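Local coordinates for amphiphysin (Drosophila melanogaster, PDB 1URU), which probably senses and binds curved membranes in endocytosis through a dimeric, coiled-coil BAR domain, at residues S104-A107 with D108-H111; A110-L113 with G114-L118; E177-R180 with T181-L185. All blocks are in the same frame, centred on the assembly; numbering follows the deposited sequence.

In the fold
All three contacts are short stretches, about two turns each, of the long helices that build the BAR coiled coil, with no active site or ligand involved. Contacts 1 and 2 are consecutive on helix 92-156, centres about 9 Å apart; they share Ala-110 and His-111, so the stretch begun at 104-107 continues into the one that widens at 114-117. Contact 3 belongs to helix 172-239. Its centre lies about 52 Å from that of contact 1, on the opposite side of the chain's centre, and about 43 Å from that of contact 2, nearest atoms about 28 Å apart. Contacts 1 and 2 touch helices 35-84 and 172-239; contact 3 touches helix 92-156.

Contact 1: residues S104-A107 with D108-H111; sequences SLWA and DFAH
Ser-104 O accepts the backbone N-H of Asp-108 at 2.9 Å, in a bond fairly straight at the hydrogen (158°), and the same pattern one residue further on joins Phe-109 N to Leu-105 O at 3.0 Å. The Asp-108 carboxylate folds back over this turn: CG stands beside its own backbone N (chi1 -47°), which lays OD2 4.0 Å from Leu-105 CA and 4.2 Å from Leu-105 CD2. An alanine here removes the carboxylate, and the helix surface beside Leu-105 would probably lose its cover and its negative charge. On the inner face, Phe-109 has CG anti to the backbone N (chi1 -175°), and the ring swings away from the turn. Trp-106 CE3 comes up to the edge of the phenyl ring, near its plane, 4.5 Å from Phe-109 CD2. Phe-218 of helix 172-239 completes the aromatic group, stacking on Phe-109 and meeting Trp-106 edge-to-face. Trp-106 also reaches Ala-70 and Ser-74 of helix 35-84, so one turn of helix 92-156 touches both partner helices, as in the three-helix antiparallel coiled coil of a BAR domain.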
ATOM      1  N   SER A 104       9.210  -3.235  12.072  1.00 49.59           N
ATOM      2  CA  SER A 104      10.280  -4.128  11.657  1.00 48.52           C
ATOM      3  C   SER A 104       9.832  -5.201  10.701  1.00 47.82           C
ATOM      4  O   SER A 104      10.557  -5.525   9.787  1.00 47.00           O
ATOM      5  CB  SER A 104      10.893  -4.790  12.878  1.00 48.65           C
ATOM      6  OG  SER A 104      11.562  -3.809  13.644  1.00 49.58           O
ATOM      7  N   LEU A 105       8.647  -5.771  10.915  1.00 47.58           N
ATOM      8  CA  LEU A 105       8.112  -6.757   9.976  1.00 47.17           C
ATOM      9  C   LEU A 105       7.910  -6.098   8.621  1.00 47.16           C
ATOM     10  O   LEU A 105       8.239  -6.678   7.588  1.00 46.18           O
ATOM     11  CB  LEU A 105       6.785  -7.316  10.439  1.00 46.72           C
ATOM     12  CG  LEU A 105       6.823  -8.145  11.708  1.00 47.52           C
ATOM     13  CD1 LEU A 105       5.405  -8.435  12.165  1.00 46.45           C
ATOM     14  CD2 LEU A 105       7.567  -9.437  11.494  1.00 49.10           C
ATOM     15  N   TRP A 106       7.354  -4.892   8.637  1.00 46.98           N
ATOM     16  CA  TRP A 106       7.134  -4.166   7.406  1.00 47.56           C
ATOM     17  C   TRP A 106       8.472  -3.929   6.716  1.00 48.39           C
ATOM     18  O   TRP A 106       8.546  -3.921   5.490  1.00 48.88           O
ATOM     19  CB  TRP A 106       6.449  -2.820   7.661  1.00 47.46           C
ATOM     20  CG  TRP A 106       4.914  -2.823   7.636  1.00 47.02           C
ATOM     21  CD1 TRP A 106       4.068  -2.876   8.720  1.00 45.66           C
ATOM     22  CD2 TRP A 106       4.067  -2.741   6.479  1.00 44.84           C
ATOM     23  NE1 TRP A 106       2.762  -2.823   8.303  1.00 45.52           N
ATOM     24  CE2 TRP A 106       2.726  -2.743   6.937  1.00 44.70           C
ATOM     25  CE3 TRP A 106       4.302  -2.656   5.099  1.00 43.21           C
ATOM     26  CZ2 TRP A 106       1.627  -2.659   6.064  1.00 44.26           C
ATOM     27  CZ3 TRP A 106       3.203  -2.574   4.229  1.00 43.82           C
ATOM     28  CH2 TRP A 106       1.885  -2.574   4.718  1.00 43.45           C
ATOM     29  N   ALA A 107       9.537  -3.747   7.487  1.00 49.00           N
ATOM     30  CA  ALA A 107      10.847  -3.540   6.884  1.00 49.78           C
ATOM     31  C   ALA A 107      11.537  -4.820   6.354  1.00 50.34           C
ATOM     32  O   ALA A 107      12.239  -4.726   5.350  1.00 50.45           O
ATOM     33  CB  ALA A 107      11.743  -2.805   7.829  1.00 49.97           C
ATOM     34  N   ASP A 108      11.368  -5.986   7.007  1.00 50.69           N
ATOM     35  CA  ASP A 108      11.859  -7.252   6.437  1.00 51.03           C
ATOM     36  C   ASP A 108      11.148  -7.403   5.090  1.00 50.54           C
ATOM     37  O   ASP A 108      11.801  -7.509   4.052  1.00 50.72           O
ATOM     38  CB  ASP A 108      11.571  -8.524   7.277  1.00 51.32           C
ATOM     39  CG  ASP A 108      11.895  -8.370   8.754  1.00 54.12           C
ATOM     40  OD1 ASP A 108      12.726  -7.499   9.079  1.00 56.04           O
ATOM     41  OD2 ASP A 108      11.365  -9.085   9.668  1.00 57.14           O
ATOM     42  N   PHE A 109       9.812  -7.399   5.146  1.00 49.72           N
ATOM     43  CA  PHE A 109       8.927  -7.545   3.998  1.00 49.06           C
ATOM     44  C   PHE A 109       9.441  -6.717   2.830  1.00 49.15           C
ATOM     45  O   PHE A 109       9.738  -7.261   1.783  1.00 49.11           O
ATOM     46  CB  PHE A 109       7.491  -7.158   4.393  1.00 48.67           C
ATOM     47  CG  PHE A 109       6.460  -7.373   3.307  1.00 47.68           C
ATOM     48  CD1 PHE A 109       6.327  -8.602   2.673  1.00 47.29           C
ATOM     49  CD2 PHE A 109       5.605  -6.335   2.926  1.00 44.95           C
ATOM     50  CE1 PHE A 109       5.364  -8.790   1.661  1.00 46.44           C
ATOM     51  CE2 PHE A 109       4.650  -6.510   1.937  1.00 44.14           C
ATOM     52  CZ  PHE A 109       4.528  -7.729   1.298  1.00 45.55           C
ATOM     53  N   ALA A 110       9.618  -5.420   3.025  1.00 49.41           N
ATOM     54  CA  ALA A 110      10.028  -4.534   1.924  1.00 49.95           C
ATOM     55  C   ALA A 110      11.481  -4.755   1.465  1.00 50.51           C
ATOM     56  O   ALA A 110      11.812  -4.463   0.318  1.00 50.50           O
ATOM     57  CB  ALA A 110       9.806  -3.061   2.300  1.00 49.48           C
ATOM     58  N   HIS A 111      12.337  -5.243   2.366  1.00 51.40           N
ATOM     59  CA  HIS A 111      13.742  -5.560   2.060  1.00 52.15           C
ATOM     60  C   HIS A 111      13.738  -6.814   1.202  1.00 51.31           C
ATOM     61  O   HIS A 111      14.294  -6.835   0.094  1.00 51.25           O
ATOM     62  CB  HIS A 111      14.571  -5.728   3.367  1.00 52.93           C
ATOM     63  CG  HIS A 111      15.913  -6.405   3.206  1.00 56.08           C
ATOM     64  ND1 HIS A 111      17.045  -5.752   2.751  1.00 60.02           N
ATOM     65  CD2 HIS A 111      16.309  -7.669   3.502  1.00 58.35           C
ATOM     66  CE1 HIS A 111      18.070  -6.593   2.751  1.00 60.78           C
ATOM     67  NE2 HIS A 111      17.648  -7.762   3.198  1.00 60.88           N
TER

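Contact 2: residues A110-L113 with G114-L118; sequences AHKL and GDQVL
Ala-110 O receives the amide of Gly-114 in a rather long bond of 3.3 Å, the donor standing above the carbonyl plane, 43° out of it. This is the regular helical spacing of four residues, and it changes further along. His-111 meets the second segment with its imidazole. The ring lies alongside Asp-115, both side chains pointing the same way; CB of Asp-115 sits over one ring face, and the carboxylate plane is turned 87° from that of the ring. The closest side-chain atoms of the pair are His-111 CE1 and Asp-115 OD1, 3.5 Å apart. Gln-116 brings OE1 in obliquely on the same side of the ring plane, to within 3.7 Å of His-111 CD2. Its chain is folded at chi2 (69°), which returns the amide towards the preceding turn and also puts OE1 3.6 Å from Lys-112 CA. Lys-112 sends its own chain off to Thr-214 and Val-217 of helix 172-239, while its C=O points almost directly at Val-117 N, which bonds to Lys-112 O at 3.0 Å, five residues on, the spacing of a pi-type turn. Leu-113 repeats that step weakly through Leu-118 N. Its CD2 also lies 4.3 Å from Val-117 CG2, and this apolar pair faces inward, Leu-113 against Leu-211 and Tyr-63, Val-117 against Asn-207 and Phe-60. The chemistry thus divides between two faces. Inside, Leu-113 and Val-117 pack between both neighbouring helices; outside, the oxygens of Asp-115 and Gln-116 lie on one side of the imidazole without a hydrogen bond to it, and their negative potential would probably favour a protonated His-111.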
ATOM      1  N   ALA A 110       9.618  -5.420   3.025  1.00 49.41           N
ATOM      2  CA  ALA A 110      10.028  -4.534   1.924  1.00 49.95           C
ATOM      3  C   ALA A 110      11.481  -4.755   1.465  1.00 50.51           C
ATOM      4  O   ALA A 110      11.812  -4.463   0.318  1.00 50.50           O
ATOM      5  CB  ALA A 110       9.806  -3.061   2.300  1.00 49.48           C
ATOM      6  N   HIS A 111      12.337  -5.243   2.366  1.00 51.40           N
ATOM      7  CA  HIS A 111      13.742  -5.560   2.060  1.00 52.15           C
ATOM      8  C   HIS A 111      13.738  -6.814   1.202  1.00 51.31           C
ATOM      9  O   HIS A 111      14.294  -6.835   0.094  1.00 51.25           O
ATOM     10  CB  HIS A 111      14.571  -5.728   3.367  1.00 52.93           C
ATOM     11  CG  HIS A 111      15.913  -6.405   3.206  1.00 56.08           C
ATOM     12  ND1 HIS A 111      17.045  -5.752   2.751  1.00 60.02           N
ATOM     13  CD2 HIS A 111      16.309  -7.669   3.502  1.00 58.35           C
ATOM     14  CE1 HIS A 111      18.070  -6.593   2.751  1.00 60.78           C
ATOM     15  NE2 HIS A 111      17.648  -7.762   3.198  1.00 60.88           N
ATOM     16  N   LYS A 112      13.067  -7.841   1.712  1.00 50.35           N
ATOM     17  CA  LYS A 112      12.978  -9.115   1.036  1.00 49.70           C
ATOM     18  C   LYS A 112      12.363  -8.957  -0.368  1.00 49.03           C
ATOM     19  O   LYS A 112      12.775  -9.658  -1.286  1.00 48.94           O
ATOM     20  CB  LYS A 112      12.182 -10.105   1.880  1.00 49.77           C
ATOM     21  CG  LYS A 112      12.818 -10.530   3.210  1.00 51.48           C
ATOM     22  CD  LYS A 112      11.942 -11.597   3.861  1.00 54.29           C
ATOM     23  CE  LYS A 112      12.383 -12.045   5.262  1.00 56.28           C
ATOM     24  NZ  LYS A 112      11.164 -12.290   6.171  1.00 56.11           N
ATOM     25  N   LEU A 113      11.415  -8.030  -0.549  1.00 47.97           N
ATOM     26  CA  LEU A 113      10.772  -7.851  -1.858  1.00 47.14           C
ATOM     27  C   LEU A 113      11.746  -7.203  -2.841  1.00 47.12           C
ATOM     28  O   LEU A 113      11.950  -7.706  -3.935  1.00 47.42           O
ATOM     29  CB  LEU A 113       9.483  -7.007  -1.776  1.00 46.61           C
ATOM     30  CG  LEU A 113       8.223  -7.544  -1.102  1.00 44.46           C
ATOM     31  CD1 LEU A 113       7.159  -6.511  -1.160  1.00 44.13           C
ATOM     32  CD2 LEU A 113       7.725  -8.807  -1.737  1.00 44.41           C
ATOM     33  N   GLY A 114      12.350  -6.086  -2.446  1.00 47.08           N
ATOM     34  CA  GLY A 114      13.257  -5.349  -3.312  1.00 46.71           C
ATOM     35  C   GLY A 114      14.654  -5.922  -3.469  1.00 46.60           C
ATOM     36  O   GLY A 114      15.450  -5.382  -4.256  1.00 46.86           O
ATOM     37  N   ASP A 115      14.953  -6.996  -2.737  1.00 46.06           N
ATOM     38  CA  ASP A 115      16.275  -7.601  -2.743  1.00 45.84           C
ATOM     39  C   ASP A 115      16.190  -9.066  -3.155  1.00 45.48           C
ATOM     40  O   ASP A 115      16.503  -9.398  -4.294  1.00 45.10           O
ATOM     41  CB  ASP A 115      16.948  -7.453  -1.373  1.00 46.21           C
ATOM     42  CG  ASP A 115      18.329  -8.085  -1.322  1.00 46.13           C
ATOM     43  OD1 ASP A 115      19.034  -7.919  -0.301  1.00 47.06           O
ATOM     44  OD2 ASP A 115      18.799  -8.759  -2.252  1.00 46.73           O
ATOM     45  N   GLN A 116      15.771  -9.936  -2.235  1.00 45.22           N
ATOM     46  CA  GLN A 116      15.678 -11.374  -2.514  1.00 45.04           C
ATOM     47  C   GLN A 116      14.757 -11.698  -3.712  1.00 44.58           C
ATOM     48  O   GLN A 116      15.117 -12.516  -4.534  1.00 44.45           O
ATOM     49  CB  GLN A 116      15.227 -12.151  -1.263  1.00 45.04           C
ATOM     50  CG  GLN A 116      16.341 -12.515  -0.282  1.00 46.39           C
ATOM     51  CD  GLN A 116      16.938 -11.298   0.448  1.00 48.75           C
ATOM     52  OE1 GLN A 116      16.262 -10.629   1.231  1.00 49.43           O
ATOM     53  NE2 GLN A 116      18.206 -11.010   0.174  1.00 52.15           N
ATOM     54  N   VAL A 117      13.599 -11.043  -3.830  1.00 44.30           N
ATOM     55  CA  VAL A 117      12.637 -11.372  -4.888  1.00 44.22           C
ATOM     56  C   VAL A 117      12.949 -10.628  -6.157  1.00 44.53           C
ATOM     57  O   VAL A 117      12.891 -11.204  -7.242  1.00 44.88           O
ATOM     58  CB  VAL A 117      11.168 -11.007  -4.557  1.00 44.02           C
ATOM     59  CG1 VAL A 117      10.246 -11.573  -5.628  1.00 44.11           C
ATOM     60  CG2 VAL A 117      10.736 -11.515  -3.207  1.00 43.60           C
ATOM     61  N   LEU A 118      13.264  -9.342  -6.015  1.00 44.76           N
ATOM     62  CA  LEU A 118      13.356  -8.428  -7.149  1.00 44.83           C
ATOM     63  C   LEU A 118      14.580  -8.663  -7.988  1.00 44.96           C
ATOM     64  O   LEU A 118      14.449  -8.683  -9.200  1.00 45.10           O
ATOM     65  CB  LEU A 118      13.336  -6.962  -6.703  1.00 44.89           C
ATOM     66  CG  LEU A 118      13.630  -5.928  -7.798  1.00 45.72           C
ATOM     67  CD1 LEU A 118      12.517  -5.888  -8.832  1.00 46.82           C
ATOM     68  CD2 LEU A 118      13.816  -4.565  -7.200  1.00 45.57           C
TER

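Contact 3: residues E177-R180 with T181-L185; sequences EARR and TYEIL
Arg-179 lays its aliphatic stem alongside Glu-183, both side chains pointing the same way, with CD 3.3 Å from Glu-183 OE2 and CG 3.8 Å from the same oxygen. The charged ends do not pair: Arg-179 NE is 4.6 Å from Glu-183 OE2, too far for a salt bridge, and the guanidinium and carboxylate planes differ by 52°. Bends at chi2 and chi3 carry the guanidinium elsewhere, and NE makes its salt bridge with Glu-176, one turn back. Glu-183 is extended beyond CG, and its amide bonds to Arg-179 O at 3.0 Å. This turn belongs to helix 172-239, which packs antiparallel to helix 92-156 in the BAR coiled coil; Tyr-182 faces that helix. Its CG is anti to the backbone N (chi1 168°), taking the ring away from the turn to Arg-138 and Leu-142. Thr-181 turns its methyl CG2 back towards the carbonyl of Ala-178, and its side chain also touches Lys-141. On the exposed side, Ile-184 N bonds to Arg-180 O at 3.2 Å, and the methyl CG2 of Ile-184 lies near the same carbonyl.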
ATOM      1  N   GLU A 177      32.624 -16.854 -46.046  1.00 72.50           N
ATOM      2  CA  GLU A 177      32.678 -16.141 -44.783  1.00 72.34           C
ATOM      3  C   GLU A 177      31.271 -15.946 -44.253  1.00 71.21           C
ATOM      4  O   GLU A 177      31.008 -16.212 -43.095  1.00 70.58           O
ATOM      5  CB  GLU A 177      33.354 -14.775 -44.920  1.00 72.93           C
ATOM      6  CG  GLU A 177      34.781 -14.795 -45.442  1.00 76.06           C
ATOM      7  CD  GLU A 177      35.760 -15.583 -44.576  1.00 80.44           C
ATOM      8  OE1 GLU A 177      35.402 -16.022 -43.436  1.00 81.99           O
ATOM      9  OE2 GLU A 177      36.912 -15.749 -45.057  1.00 83.24           O
ATOM     10  N   ALA A 178      30.366 -15.469 -45.102  1.00 70.12           N
ATOM     11  CA  ALA A 178      29.004 -15.173 -44.663  1.00 69.29           C
ATOM     12  C   ALA A 178      28.260 -16.451 -44.244  1.00 68.52           C
ATOM     13  O   ALA A 178      27.349 -16.404 -43.421  1.00 67.84           O
ATOM     14  CB  ALA A 178      28.242 -14.428 -45.755  1.00 69.13           C
ATOM     15  N   ARG A 179      28.671 -17.582 -44.807  1.00 67.98           N
ATOM     16  CA  ARG A 179      28.049 -18.862 -44.517  1.00 67.75           C
ATOM     17  C   ARG A 179      28.690 -19.535 -43.304  1.00 67.34           C
ATOM     18  O   ARG A 179      27.998 -20.144 -42.527  1.00 66.79           O
ATOM     19  CB  ARG A 179      28.114 -19.761 -45.744  1.00 67.65           C
ATOM     20  CG  ARG A 179      27.652 -21.193 -45.525  1.00 68.88           C
ATOM     21  CD  ARG A 179      28.732 -22.245 -45.833  1.00 71.37           C
ATOM     22  NE  ARG A 179      29.158 -22.158 -47.239  1.00 73.35           N
ATOM     23  CZ  ARG A 179      28.432 -22.593 -48.284  1.00 73.74           C
ATOM     24  NH1 ARG A 179      27.231 -23.153 -48.105  1.00 73.87           N
ATOM     25  NH2 ARG A 179      28.903 -22.455 -49.519  1.00 72.81           N
ATOM     26  N   ARG A 180      30.001 -19.443 -43.145  1.00 67.48           N
ATOM     27  CA  ARG A 180      30.636 -19.910 -41.912  1.00 68.17           C
ATOM     28  C   ARG A 180      30.069 -19.106 -40.739  1.00 67.68           C
ATOM     29  O   ARG A 180      29.678 -19.661 -39.714  1.00 68.05           O
ATOM     30  CB  ARG A 180      32.167 -19.768 -41.988  1.00 68.73           C
ATOM     31  CG  ARG A 180      32.976 -20.227 -40.724  1.00 71.64           C
ATOM     32  CD  ARG A 180      33.619 -21.647 -40.833  1.00 75.27           C
ATOM     33  NE  ARG A 180      33.736 -22.382 -39.551  1.00 77.39           N
ATOM     34  CZ  ARG A 180      34.098 -23.677 -39.436  1.00 79.37           C
ATOM     35  NH1 ARG A 180      34.378 -24.402 -40.520  1.00 80.30           N
ATOM     36  NH2 ARG A 180      34.176 -24.257 -38.239  1.00 79.38           N
ATOM     37  N   THR A 181      29.990 -17.796 -40.925  1.00 67.14           N
ATOM     38  CA  THR A 181      29.573 -16.852 -39.892  1.00 66.48           C
ATOM     39  C   THR A 181      28.085 -17.010 -39.527  1.00 66.09           C
ATOM     40  O   THR A 181      27.708 -16.899 -38.363  1.00 66.67           O
ATOM     41  CB  THR A 181      29.930 -15.381 -40.348  1.00 66.32           C
ATOM     42  OG1 THR A 181      30.227 -14.564 -39.214  1.00 67.34           O
ATOM     43  CG2 THR A 181      28.765 -14.656 -41.019  1.00 65.79           C
ATOM     44  N   TYR A 182      27.245 -17.274 -40.522  1.00 65.33           N
ATOM     45  CA  TYR A 182      25.821 -17.518 -40.289  1.00 64.48           C
ATOM     46  C   TYR A 182      25.578 -18.878 -39.614  1.00 64.05           C
ATOM     47  O   TYR A 182      24.776 -18.974 -38.687  1.00 63.51           O
ATOM     48  CB  TYR A 182      25.040 -17.466 -41.606  1.00 64.23           C
ATOM     49  CG  TYR A 182      23.644 -18.005 -41.441  1.00 64.11           C
ATOM     50  CD1 TYR A 182      22.716 -17.322 -40.672  1.00 64.05           C
ATOM     51  CD2 TYR A 182      23.262 -19.222 -42.002  1.00 63.17           C
ATOM     52  CE1 TYR A 182      21.444 -17.818 -40.495  1.00 63.75           C
ATOM     53  CE2 TYR A 182      21.988 -19.719 -41.824  1.00 61.87           C
ATOM     54  CZ  TYR A 182      21.092 -19.011 -41.068  1.00 62.45           C
ATOM     55  OH  TYR A 182      19.823 -19.469 -40.859  1.00 64.12           O
ATOM     56  N   GLU A 183      26.261 -19.914 -40.122  1.00 63.67           N
ATOM     57  CA  GLU A 183      26.182 -21.298 -39.626  1.00 63.08           C
ATOM     58  C   GLU A 183      26.378 -21.323 -38.117  1.00 62.38           C
ATOM     59  O   GLU A 183      25.548 -21.856 -37.399  1.00 62.60           O
ATOM     60  CB  GLU A 183      27.248 -22.214 -40.284  1.00 63.22           C
ATOM     61  CG  GLU A 183      26.878 -22.939 -41.589  1.00 63.91           C
ATOM     62  CD  GLU A 183      28.057 -23.747 -42.182  1.00 65.68           C
ATOM     63  OE1 GLU A 183      29.101 -23.872 -41.474  1.00 66.26           O
ATOM     64  OE2 GLU A 183      27.955 -24.259 -43.344  1.00 62.68           O
ATOM     65  N   ILE A 184      27.465 -20.740 -37.627  1.00 62.01           N
ATOM     66  CA  ILE A 184      27.762 -20.813 -36.188  1.00 61.51           C
ATOM     67  C   ILE A 184      26.662 -20.133 -35.374  1.00 60.62           C
ATOM     68  O   ILE A 184      26.237 -20.677 -34.361  1.00 61.03           O
ATOM     69  CB  ILE A 184      29.188 -20.274 -35.819  1.00 61.48           C
ATOM     70  CG1 ILE A 184      29.488 -20.475 -34.324  1.00 62.86           C
ATOM     71  CG2 ILE A 184      29.326 -18.785 -36.106  1.00 61.76           C
ATOM     72  CD1 ILE A 184      29.316 -21.942 -33.759  1.00 64.33           C
ATOM     73  N   LEU A 185      26.188 -18.979 -35.836  1.00 59.54           N
ATOM     74  CA  LEU A 185      25.149 -18.225 -35.138  1.00 58.76           C
ATOM     75  C   LEU A 185      23.814 -18.970 -35.123  1.00 57.62           C
ATOM     76  O   LEU A 185      23.255 -19.187 -34.066  1.00 57.98           O
ATOM     77  CB  LEU A 185      24.939 -16.860 -35.796  1.00 59.14           C
ATOM     78  CG  LEU A 185      25.382 -15.566 -35.112  1.00 60.52           C
ATOM     79  CD1 LEU A 185      24.442 -14.451 -35.530  1.00 60.68           C
ATOM     80  CD2 LEU A 185      25.438 -15.665 -33.590  1.00 61.80           C
TER